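Local coordinates for protein esterase (Uncultured bacterium, PDB 5EGN) that degrades N-acyl homoserine lactones, the signals of bacterial quorum sensing, acting as an esterase-like lactonase of the alpha/beta hydrolase fold, at residues A[238-241]-A[247-250]; A[114-119]-A[243-248]; A[217-222]-A[234-239]; A[205-210]-A[253-258]. The protein carries 2 engineered substitutions. All blocks are in the same frame, centred on the assembly; numbering follows the deposited sequence.

The four contacts lie on neighbouring pieces of an alpha/beta hydrolase fold, at the side of the sheet that ends in strand 233-237. Contacts 2, 3 and 4 all rest on this central sheet, where strands 110-116, 206-211 and 233-237 run side by side. Contact 1 secures the loop after strand 233-237 and shares Glu247 and Arg248 with contact 2, the two centres being about 8 Å apart. Contact 2 stands about 9 Å, centre to centre, from both contact 3 and contact 4. Its residue Leu116 lies near the GxSxG sequence of Gly91, Ser93 and Gly95, which is consistent with the nucleophile elbow of this family. Helix 249-257 serves contacts 1 and 4.

Contact 1. Residues A[238-241]-A[247-250]; sequences NDVG and ERPS. Engineered in segment 238-241: Asn238 (natural residue Lys).
Glu247 holds the backbone of Gly241 with its carboxylate. The Gly241 amide shares its hydrogen between both oxygens in a bifurcated hydrogen bond, with Gly241 N 2.8 Å from Glu247 OE1 and 3.1 Å from Glu247 OE2. Neither bond is straight, at 142° and 150°, as expected when one N-H divides itself. Both oxygens are met on the syn side, with the donor lifted somewhat out of the carboxylate plane. In Glu247, CG lies anti to the carbonyl carbon (chi1 -66°) and the chain runs extended beyond it, which carries the acid across to the loop. Glutamate suits this buried place because its two oxygens can serve several donors: OE2 is also bonded by Ser151 and Ser154.

One water makes the second polar link. It donates to Asp239 O at 3.1 Å and accepts from Arg248 NH1 at 2.8 Å, sitting at the edge of the guanidinium and in its plane. The guanidinium has a stronger partner in Glu251, through a salt bridge at NE.

Van der Waals contact accompanies these polar links. Val240 CG1 lies 3.7 Å from Glu247 OE1, a methyl against a carboxylate oxygen, while Val240 CG2 packs on the Arg248 methylene CD at 4.0 Å. A branched valine can thus touch the acid and the aliphatic part of the arginine at once.

The arrangement is that of the loop after the last strand of an alpha/beta hydrolase sheet, the part of the fold that in this family carries the catalytic histidine, tied back to the short helix that follows.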
loop_
_atom_site.group_PDB
_atom_site.type_symbol
_atom_site.label_atom_id
_atom_site.label_comp_id
_atom_site.label_asym_id
_atom_site.label_seq_id
_atom_site.Cartn_x
_atom_site.Cartn_y
_atom_site.Cartn_z
ATOM N N ASN A 238 2.436 22.337 9.330
ATOM C CA ASN A 238 2.306 23.265 8.205
ATOM C C ASN A 238 2.246 22.545 6.856
ATOM O O ASN A 238 2.989 21.586 6.632
ATOM C CB ASN A 238 3.478 24.251 8.200
ATOM C CG ASN A 238 3.034 25.702 8.319
ATOM O OD1 ASN A 238 2.554 26.128 9.366
ATOM N ND2 ASN A 238 3.228 26.476 7.256
ATOM N N ASP A 239 1.377 23.037 5.965
ATOM C CA ASP A 239 1.243 22.546 4.581
ATOM C C ASP A 239 0.735 21.099 4.498
ATOM O O ASP A 239 1.064 20.375 3.556
ATOM C CB ASP A 239 2.587 22.645 3.834
ATOM C CG ASP A 239 2.910 24.050 3.364
ATOM O OD1 ASP A 239 2.059 24.651 2.674
ATOM O OD2 ASP A 239 4.020 24.538 3.664
ATOM N N VAL A 240 -0.076 20.677 5.465
ATOM C CA VAL A 240 -0.613 19.306 5.477
ATOM C C VAL A 240 -2.108 19.308 5.784
ATOM O O VAL A 240 -2.582 20.192 6.509
ATOM C CB VAL A 240 0.127 18.431 6.509
ATOM C CG1 VAL A 240 -0.444 17.022 6.554
ATOM C CG2 VAL A 240 1.600 18.387 6.165
ATOM N N GLY A 241 -2.852 18.360 5.209
ATOM C CA GLY A 241 -4.266 18.221 5.505
ATOM C C GLY A 241 -4.555 17.026 6.402
ATOM O O GLY A 241 -4.091 16.970 7.540
ATOM N N GLU A 247 1.143 12.758 2.729
ATOM C CA GLU A 247 1.523 14.069 2.211
ATOM C C GLU A 247 3.009 14.352 2.432
ATOM O O GLU A 247 3.697 14.830 1.530
ATOM C CB GLU A 247 0.665 15.162 2.853
ATOM C CG GLU A 247 -0.811 15.074 2.468
ATOM C CD GLU A 247 -1.637 16.206 3.044
ATOM O OE1 GLU A 247 -2.587 15.919 3.806
ATOM O OE2 GLU A 247 -1.348 17.379 2.727
ATOM N N ARG A 248 3.496 14.066 3.635
ATOM C CA ARG A 248 4.922 14.179 3.934
ATOM C C ARG A 248 5.382 12.969 4.745
ATOM O O ARG A 248 5.673 13.093 5.934
ATOM C CB ARG A 248 5.223 15.474 4.698
ATOM C CG ARG A 248 4.715 16.738 4.019
ATOM C CD ARG A 248 5.247 17.994 4.691
ATOM N NE ARG A 248 6.682 18.157 4.478
ATOM C CZ ARG A 248 7.217 18.703 3.391
ATOM N NH1 ARG A 248 6.436 19.138 2.411
ATOM N NH2 ARG A 248 8.534 18.812 3.281
ATOM N N PRO A 249 5.454 11.795 4.095
ATOM C CA PRO A 249 5.674 10.496 4.747
ATOM C C PRO A 249 6.918 10.413 5.634
ATOM O O PRO A 249 6.816 9.932 6.761
ATOM C CB PRO A 249 5.802 9.534 3.561
ATOM C CG PRO A 249 5.047 10.191 2.462
ATOM C CD PRO A 249 5.321 11.652 2.634
ATOM N N SER A 250 8.065 10.864 5.134
ATOM C CA SER A 250 9.315 10.771 5.888
ATOM C C SER A 250 9.281 11.590 7.178
ATOM O O SER A 250 9.797 11.158 8.211
ATOM C CB SER A 250 10.495 11.213 5.021
ATOM O OG SER A 250 10.817 10.228 4.056
HETATM O O HOH W 1 3.611 19.366 2.149
#

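Contact 2. Residues A[114-119]-A[243-248]; sequences LILSSG and FYQLER
The Tyr244 ring is met at its edge, near the ring plane, by Leu116 CD1. The closer touch is just before the ring, where the same methyl lies 3.6 Å from Tyr244 CB. The two side chains cross at about a right angle, and Tyr244 then runs on away from the strand. A second flat group, the amide of Gln245, turns its oxygen to the other branch of the leucine: Leu116 CD2 is 3.5 Å from Gln245 OE1. Gln245 comes round to this position through a chi1 of 78°, with a further bend at chi2. Leucine suits the end of strand 110-116 because its forked tip can lie against a tyrosine and a glutamine together.

A water lies 2.7 Å from Ser117 OG and accepts a weak hydrogen bond from Tyr244 N.

Phe243 O accepts from Leu246 N and from Glu247 N, while Phe243 N bonds back to Glu247 OE1, using the anti lone pair of that oxygen.

Asn92, the residue between Gly91 and Ser93 in the probable nucleophile elbow, accepts from Gln245 NE2 through its side chain and donates to Leu116 O. The contact is buried and has no direct hydrogen bond across it, so strand and helix meet by van der Waals fit, with one water between them, while the bonds to Asn92 satisfy polar groups on both partners.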
loop_
_atom_site.group_PDB
_atom_site.type_symbol
_atom_site.label_atom_id
_atom_site.label_comp_id
_atom_site.label_asym_id
_atom_site.label_seq_id
_atom_site.Cartn_x
_atom_site.Cartn_y
_atom_site.Cartn_z
ATOM N N LEU A 114 -0.310 7.726 19.008
ATOM C CA LEU A 114 -0.138 8.823 18.067
ATOM C C LEU A 114 -1.472 9.040 17.363
ATOM O O LEU A 114 -1.868 8.252 16.506
ATOM C CB LEU A 114 0.979 8.540 17.055
ATOM C CG LEU A 114 1.519 9.759 16.287
ATOM C CD1 LEU A 114 2.932 9.511 15.786
ATOM C CD2 LEU A 114 0.620 10.157 15.122
ATOM N N ILE A 115 -2.165 10.108 17.742
ATOM C CA ILE A 115 -3.446 10.451 17.140
ATOM C C ILE A 115 -3.243 11.412 15.974
ATOM O O ILE A 115 -2.840 12.557 16.174
ATOM C CB ILE A 115 -4.396 11.092 18.167
ATOM C CG1 ILE A 115 -4.417 10.274 19.454
ATOM C CG2 ILE A 115 -5.802 11.193 17.601
ATOM C CD1 ILE A 115 -5.121 8.951 19.300
ATOM N N LEU A 116 -3.515 10.945 14.759
ATOM C CA LEU A 116 -3.349 11.782 13.576
ATOM C C LEU A 116 -4.681 12.230 12.991
ATOM O O LEU A 116 -5.473 11.407 12.530
ATOM C CB LEU A 116 -2.550 11.050 12.498
ATOM C CG LEU A 116 -2.342 11.882 11.230
ATOM C CD1 LEU A 116 -1.297 12.959 11.468
ATOM C CD2 LEU A 116 -1.964 11.009 10.044
ATOM N N SER A 117 -4.909 13.541 13.014
ATOM C CA SER A 117 -6.073 14.160 12.384
ATOM C C SER A 117 -7.391 13.524 12.812
ATOM O O SER A 117 -8.122 12.981 11.986
ATOM C CB SER A 117 -5.942 14.097 10.860
ATOM O OG SER A 117 -4.733 14.695 10.426
ATOM N N SER A 118 -7.698 13.597 14.102
ATOM C CA SER A 118 -8.930 13.010 14.615
ATOM C C SER A 118 -9.680 13.983 15.516
ATOM O O SER A 118 -9.302 15.148 15.645
ATOM C CB SER A 118 -8.631 11.718 15.374
ATOM O OG SER A 118 -9.821 10.995 15.634
ATOM N N GLY A 119 -10.748 13.492 16.138
ATOM C CA GLY A 119 -11.580 14.305 17.004
ATOM C C GLY A 119 -12.690 13.484 17.631
ATOM O O GLY A 119 -12.745 12.266 17.458
ATOM N N PHE A 243 -3.920 13.714 5.725
ATOM C CA PHE A 243 -3.078 12.539 5.546
ATOM C C PHE A 243 -1.587 12.854 5.605
ATOM O O PHE A 243 -0.890 12.779 4.596
ATOM C CB PHE A 243 -3.416 11.859 4.219
ATOM C CG PHE A 243 -4.891 11.717 3.975
ATOM C CD1 PHE A 243 -5.609 10.687 4.558
ATOM C CD2 PHE A 243 -5.561 12.618 3.163
ATOM C CE1 PHE A 243 -6.968 10.556 4.334
ATOM C CE2 PHE A 243 -6.917 12.493 2.935
ATOM C CZ PHE A 243 -7.622 11.462 3.523
ATOM N N TYR A 244 -1.106 13.190 6.798
ATOM C CA TYR A 244 0.305 13.489 7.021
ATOM C C TYR A 244 1.208 12.331 6.594
ATOM O O TYR A 244 2.309 12.548 6.088
ATOM C CB TYR A 244 0.541 13.824 8.497
ATOM C CG TYR A 244 1.887 14.444 8.807
ATOM C CD1 TYR A 244 2.648 15.047 7.814
ATOM C CD2 TYR A 244 2.397 14.424 10.099
ATOM C CE1 TYR A 244 3.877 15.612 8.099
ATOM C CE2 TYR A 244 3.624 14.986 10.393
ATOM C CZ TYR A 244 4.359 15.578 9.392
ATOM O OH TYR A 244 5.582 16.139 9.684
ATOM N N GLN A 245 0.736 11.103 6.789
ATOM C CA GLN A 245 1.547 9.927 6.490
ATOM C C GLN A 245 1.731 9.732 4.987
ATOM O O GLN A 245 2.613 8.991 4.555
ATOM C CB GLN A 245 0.931 8.669 7.111
ATOM C CG GLN A 245 -0.256 8.093 6.355
ATOM C CD GLN A 245 -1.576 8.705 6.776
ATOM O OE1 GLN A 245 -1.744 9.922 6.754
ATOM N NE2 GLN A 245 -2.520 7.859 7.170
ATOM N N LEU A 246 0.902 10.403 4.193
ATOM C CA LEU A 246 1.013 10.330 2.739
ATOM C C LEU A 246 1.530 11.635 2.136
ATOM O O LEU A 246 2.263 11.620 1.146
ATOM C CB LEU A 246 -0.336 9.975 2.111
ATOM C CG LEU A 246 -0.721 8.496 2.096
ATOM C CD1 LEU A 246 -2.025 8.300 1.340
ATOM C CD2 LEU A 246 0.391 7.664 1.479
ATOM N N GLU A 247 1.143 12.758 2.729
ATOM C CA GLU A 247 1.523 14.069 2.211
ATOM C C GLU A 247 3.009 14.352 2.432
ATOM O O GLU A 247 3.697 14.830 1.530
ATOM C CB GLU A 247 0.665 15.162 2.853
ATOM C CG GLU A 247 -0.811 15.074 2.468
ATOM C CD GLU A 247 -1.637 16.206 3.044
ATOM O OE1 GLU A 247 -2.587 15.919 3.806
ATOM O OE2 GLU A 247 -1.348 17.379 2.727
ATOM N N ARG A 248 3.496 14.066 3.635
ATOM C CA ARG A 248 4.922 14.179 3.934
ATOM C C ARG A 248 5.382 12.969 4.745
ATOM O O ARG A 248 5.673 13.093 5.934
ATOM C CB ARG A 248 5.223 15.474 4.698
ATOM C CG ARG A 248 4.715 16.738 4.019
ATOM C CD ARG A 248 5.247 17.994 4.691
ATOM N NE ARG A 248 6.682 18.157 4.478
ATOM C CZ ARG A 248 7.217 18.703 3.391
ATOM N NH1 ARG A 248 6.436 19.138 2.411
ATOM N NH2 ARG A 248 8.534 18.812 3.281
HETATM O O HOH W 2 -2.804 15.201 8.578
#

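Contact 3. Residues A[217-222]-A[234-239]; sequences TTVANN and LRVIND. Engineered in segment 234-239: Asn238 (natural residue Lys).
Val219, in the first turn of helix 219-228, sets its CG1 against CG2 of Val236, 4.1 Å away, and the two side chains cross at about a right angle. In Val219, CG1 faces the strand because it stands anti to the backbone N (chi1 172°). Beta-branched Val236 suits an extended strand, and Val219 gives the helix a short apolar surface to set against it. Further along the helix, Asn222 CB lies 4.2 Å from Leu234 CD1. Asparagine offers its carbon here, while its OD1 accepts from Ser118 N.

The start of the helix is closed by a capping box. Thr218 OG1 accepts from Asn221 N at 3.2 Å, and Thr218 N donates to Asn221 OD1 at 2.9 Å. The threonine hydroxyl also donates to Asn221 OD1, from above the carbonyl plane. Threonine fits the N-cap because its short side chain brings a hydroxyl acceptor to a first-turn N-H that has no i-4 carbonyl in the helix.

Helix 219-228 joins two parallel neighbours of the sheet, strands 206-211 and 233-237. The packing is that of a beta-alpha-beta crossover, here the last one in an alpha/beta hydrolase sheet.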
loop_
_atom_site.group_PDB
_atom_site.type_symbol
_atom_site.label_atom_id
_atom_site.label_comp_id
_atom_site.label_asym_id
_atom_site.label_seq_id
_atom_site.Cartn_x
_atom_site.Cartn_y
_atom_site.Cartn_z
ATOM N N THR A 217 -10.928 17.361 9.509
ATOM C CA THR A 217 -10.690 17.423 10.943
ATOM C C THR A 217 -9.928 18.722 11.226
ATOM O O THR A 217 -8.731 18.844 10.924
ATOM C CB THR A 217 -9.918 16.180 11.453
ATOM O OG1 THR A 217 -10.858 15.162 11.812
ATOM C CG2 THR A 217 -9.080 16.506 12.683
ATOM N N THR A 218 -10.640 19.708 11.769
ATOM C CA THR A 218 -10.075 21.035 11.963
ATOM C C THR A 218 -9.031 21.041 13.072
ATOM O O THR A 218 -8.973 20.123 13.889
ATOM C CB THR A 218 -11.168 22.074 12.282
ATOM O OG1 THR A 218 -11.752 21.807 13.562
ATOM C CG2 THR A 218 -12.261 22.068 11.217
ATOM N N VAL A 219 -8.200 22.077 13.085
ATOM C CA VAL A 219 -7.168 22.207 14.102
ATOM C C VAL A 219 -7.818 22.259 15.480
ATOM O O VAL A 219 -7.305 21.684 16.438
ATOM C CB VAL A 219 -6.296 23.456 13.865
ATOM C CG1 VAL A 219 -5.358 23.694 15.041
ATOM C CG2 VAL A 219 -5.503 23.299 12.583
ATOM N N ALA A 220 -8.964 22.927 15.560
ATOM C CA ALA A 220 -9.726 23.006 16.800
ATOM C C ALA A 220 -10.145 21.620 17.293
ATOM O O ALA A 220 -10.106 21.342 18.495
ATOM C CB ALA A 220 -10.948 23.893 16.609
ATOM N N ASN A 221 -10.534 20.753 16.362
ATOM C CA ASN A 221 -10.959 19.398 16.703
ATOM C C ASN A 221 -9.845 18.584 17.361
ATOM O O ASN A 221 -10.080 17.891 18.349
ATOM C CB ASN A 221 -11.470 18.665 15.459
ATOM C CG ASN A 221 -12.739 19.280 14.896
ATOM O OD1 ASN A 221 -12.867 19.468 13.687
ATOM N ND2 ASN A 221 -13.681 19.601 15.774
ATOM N N ASN A 222 -8.636 18.665 16.814
ATOM C CA ASN A 222 -7.489 17.997 17.424
ATOM C C ASN A 222 -7.088 18.669 18.729
ATOM O O ASN A 222 -6.620 18.013 19.658
ATOM C CB ASN A 222 -6.292 17.977 16.474
ATOM C CG ASN A 222 -6.597 17.288 15.164
ATOM O OD1 ASN A 222 -6.605 16.059 15.078
ATOM N ND2 ASN A 222 -6.834 18.080 14.129
ATOM N N LEU A 234 0.546 18.387 21.259
ATOM C CA LEU A 234 -0.040 18.649 19.952
ATOM C C LEU A 234 0.994 19.220 18.994
ATOM O O LEU A 234 1.758 20.117 19.349
ATOM C CB LEU A 234 -1.226 19.606 20.072
ATOM C CG LEU A 234 -1.896 19.989 18.752
ATOM C CD1 LEU A 234 -2.552 18.782 18.098
ATOM C CD2 LEU A 234 -2.905 21.093 18.973
ATOM N N ARG A 235 1.017 18.685 17.779
ATOM C CA ARG A 235 1.864 19.212 16.720
ATOM C C ARG A 235 0.993 19.603 15.533
ATOM O O ARG A 235 0.454 18.742 14.842
ATOM C CB ARG A 235 2.919 18.186 16.294
ATOM C CG ARG A 235 3.917 17.811 17.383
ATOM C CD ARG A 235 5.253 18.524 17.209
ATOM N NE ARG A 235 6.183 18.210 18.293
ATOM C CZ ARG A 235 7.489 18.017 18.130
ATOM N NH1 ARG A 235 8.027 18.100 16.922
ATOM N NH2 ARG A 235 8.256 17.735 19.176
ATOM N N VAL A 236 0.843 20.904 15.311
ATOM C CA VAL A 236 0.111 21.397 14.152
ATOM C C VAL A 236 1.057 21.479 12.959
ATOM O O VAL A 236 1.998 22.270 12.965
ATOM C CB VAL A 236 -0.512 22.775 14.417
ATOM C CG1 VAL A 236 -1.236 23.272 13.182
ATOM C CG2 VAL A 236 -1.460 22.710 15.612
ATOM N N ILE A 237 0.813 20.667 11.936
ATOM C CA ILE A 237 1.772 20.545 10.845
ATOM C C ILE A 237 1.466 21.494 9.683
ATOM O O ILE A 237 0.367 21.460 9.125
ATOM C CB ILE A 237 1.825 19.100 10.311
ATOM C CG1 ILE A 237 2.022 18.122 11.464
ATOM C CG2 ILE A 237 2.960 18.952 9.330
ATOM C CD1 ILE A 237 3.296 18.349 12.251
ATOM N N ASN A 238 2.436 22.337 9.330
ATOM C CA ASN A 238 2.306 23.265 8.205
ATOM C C ASN A 238 2.246 22.545 6.856
ATOM O O ASN A 238 2.989 21.586 6.632
ATOM C CB ASN A 238 3.478 24.251 8.200
ATOM C CG ASN A 238 3.034 25.702 8.319
ATOM O OD1 ASN A 238 2.554 26.128 9.366
ATOM N ND2 ASN A 238 3.228 26.476 7.256
ATOM N N ASP A 239 1.377 23.037 5.965
ATOM C CA ASP A 239 1.243 22.546 4.581
ATOM C C ASP A 239 0.735 21.099 4.498
ATOM O O ASP A 239 1.064 20.375 3.556
ATOM C CB ASP A 239 2.587 22.645 3.834
ATOM C CG ASP A 239 2.910 24.050 3.364
ATOM O OD1 ASP A 239 2.059 24.651 2.674
ATOM O OD2 ASP A 239 4.020 24.538 3.664
#

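Contact 4. Residues A[205-210]-A[253-258]; sequences PTLVVA and NELLRG
Leu255 and Val209 face each other with their CA atoms 9.2 Å apart, and Leu207 and Leu256 stand at 9.0 Å, a spacing that leaves a layer of side chains between helix 249-257 and strand 206-211. This is the layered packing of the alpha/beta hydrolase fold, a helix near the C-terminus laid against the central sheet.

Leu255 points at the strand and meets two residues that lie two apart along it, and so on the same side of the sheet. Its CG stands anti to the backbone N (chi1 -166°), which directs the fork at Val209. Leu207 sends CD2 to Leu255 CG, 4.0 Å away, the two leucines passing at an angle. Leucine is long enough to bridge the layer and forked at its end, while beta-branched valine favours the extended backbone and offers a short, broad surface.

On another side of the helix, Asn253 binds Phe37 O and Gln38 through its amide, which ties the helix to the short helix 36-39.

Val209 and Leu255 meet tip to tip: both valine methyls rest on a single leucine methyl, with Leu255 CD2 lying 3.6 Å from Val209 CG2 and 3.8 Å from Val209 CG1.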
loop_
_atom_site.group_PDB
_atom_site.type_symbol
_atom_site.label_atom_id
_atom_site.label_comp_id
_atom_site.label_asym_id
_atom_site.label_seq_id
_atom_site.Cartn_x
_atom_site.Cartn_y
_atom_site.Cartn_z
ATOM N N PRO A 205 0.595 8.087 27.419
ATOM C CA PRO A 205 1.343 9.038 26.589
ATOM C C PRO A 205 0.704 9.228 25.216
ATOM O O PRO A 205 0.604 8.276 24.444
ATOM C CB PRO A 205 2.719 8.384 26.465
ATOM C CG PRO A 205 2.851 7.564 27.691
ATOM C CD PRO A 205 1.472 7.043 27.980
ATOM N N THR A 206 0.279 10.453 24.920
ATOM C CA THR A 206 -0.456 10.723 23.693
ATOM C C THR A 206 0.137 11.883 22.901
ATOM O O THR A 206 0.306 12.983 23.424
ATOM C CB THR A 206 -1.937 11.031 23.991
ATOM O OG1 THR A 206 -2.550 9.894 24.610
ATOM C CG2 THR A 206 -2.681 11.365 22.711
ATOM N N LEU A 207 0.454 11.618 21.638
ATOM C CA LEU A 207 0.893 12.658 20.718
ATOM C C LEU A 207 -0.181 12.900 19.665
ATOM O O LEU A 207 -0.412 12.059 18.799
ATOM C CB LEU A 207 2.216 12.273 20.052
ATOM C CG LEU A 207 2.742 13.223 18.973
ATOM C CD1 LEU A 207 2.902 14.632 19.522
ATOM C CD2 LEU A 207 4.058 12.716 18.407
ATOM N N VAL A 208 -0.844 14.048 19.749
ATOM C CA VAL A 208 -1.871 14.404 18.779
ATOM C C VAL A 208 -1.257 15.231 17.656
ATOM O O VAL A 208 -0.584 16.228 17.907
ATOM C CB VAL A 208 -3.026 15.187 19.430
ATOM C CG1 VAL A 208 -4.126 15.454 18.417
ATOM C CG2 VAL A 208 -3.577 14.420 20.620
ATOM N N VAL A 209 -1.483 14.805 16.418
ATOM C CA VAL A 209 -0.883 15.465 15.264
ATOM C C VAL A 209 -1.951 15.971 14.301
ATOM O O VAL A 209 -2.806 15.210 13.850
ATOM C CB VAL A 209 0.072 14.523 14.514
ATOM C CG1 VAL A 209 0.796 15.272 13.408
ATOM C CG2 VAL A 209 1.066 13.906 15.484
ATOM N N ALA A 210 -1.889 17.261 13.988
ATOM C CA ALA A 210 -2.900 17.894 13.153
ATOM C C ALA A 210 -2.284 18.640 11.976
ATOM O O ALA A 210 -1.239 19.276 12.109
ATOM C CB ALA A 210 -3.739 18.843 13.984
ATOM N N ASN A 253 7.298 9.882 9.623
ATOM C CA ASN A 253 8.136 8.787 10.103
ATOM C C ASN A 253 9.110 9.236 11.185
ATOM O O ASN A 253 9.384 8.494 12.127
ATOM C CB ASN A 253 8.910 8.160 8.941
ATOM C CG ASN A 253 8.054 7.236 8.097
ATOM O OD1 ASN A 253 6.828 7.257 8.182
ATOM N ND2 ASN A 253 8.701 6.415 7.280
ATOM N N GLU A 254 9.633 10.450 11.044
ATOM C CA GLU A 254 10.522 11.019 12.053
ATOM C C GLU A 254 9.761 11.354 13.328
ATOM O O GLU A 254 10.253 11.138 14.437
ATOM C CB GLU A 254 11.215 12.268 11.515
ATOM C CG GLU A 254 12.124 12.004 10.331
ATOM C CD GLU A 254 12.615 13.283 9.689
ATOM O OE1 GLU A 254 12.889 14.251 10.430
ATOM O OE2 GLU A 254 12.716 13.324 8.445
ATOM N N LEU A 255 8.556 11.889 13.160
ATOM C CA LEU A 255 7.706 12.234 14.291
ATOM C C LEU A 255 7.334 10.990 15.095
ATOM O O LEU A 255 7.348 11.008 16.326
ATOM C CB LEU A 255 6.447 12.952 13.808
ATOM C CG LEU A 255 5.606 13.683 14.852
ATOM C CD1 LEU A 255 6.440 14.725 15.576
ATOM C CD2 LEU A 255 4.411 14.333 14.183
ATOM N N LEU A 256 7.010 9.910 14.389
ATOM C CA LEU A 256 6.653 8.649 15.029
ATOM C C LEU A 256 7.890 7.983 15.621
ATOM O O LEU A 256 7.809 7.277 16.627
ATOM C CB LEU A 256 5.965 7.712 14.031
ATOM C CG LEU A 256 5.528 6.331 14.527
ATOM C CD1 LEU A 256 4.754 6.425 15.832
ATOM C CD2 LEU A 256 4.692 5.627 13.466
ATOM N N ARG A 257 9.036 8.223 14.996
ATOM C CA ARG A 257 10.311 7.752 15.521
ATOM C C ARG A 257 10.628 8.436 16.844
ATOM O O ARG A 257 11.413 7.929 17.644
ATOM C CB ARG A 257 11.439 8.004 14.518
ATOM C CG ARG A 257 11.805 6.800 13.666
ATOM C CD ARG A 257 12.860 7.163 12.631
ATOM N NE ARG A 257 12.267 7.567 11.359
ATOM C CZ ARG A 257 12.898 8.283 10.434
ATOM N NH1 ARG A 257 14.142 8.687 10.646
ATOM N NH2 ARG A 257 12.284 8.602 9.303
ATOM N N GLY A 258 10.015 9.595 17.062
ATOM C CA GLY A 258 10.212 10.354 18.283
ATOM C C GLY A 258 9.545 9.713 19.482
ATOM O O GLY A 258 9.948 9.935 20.624
#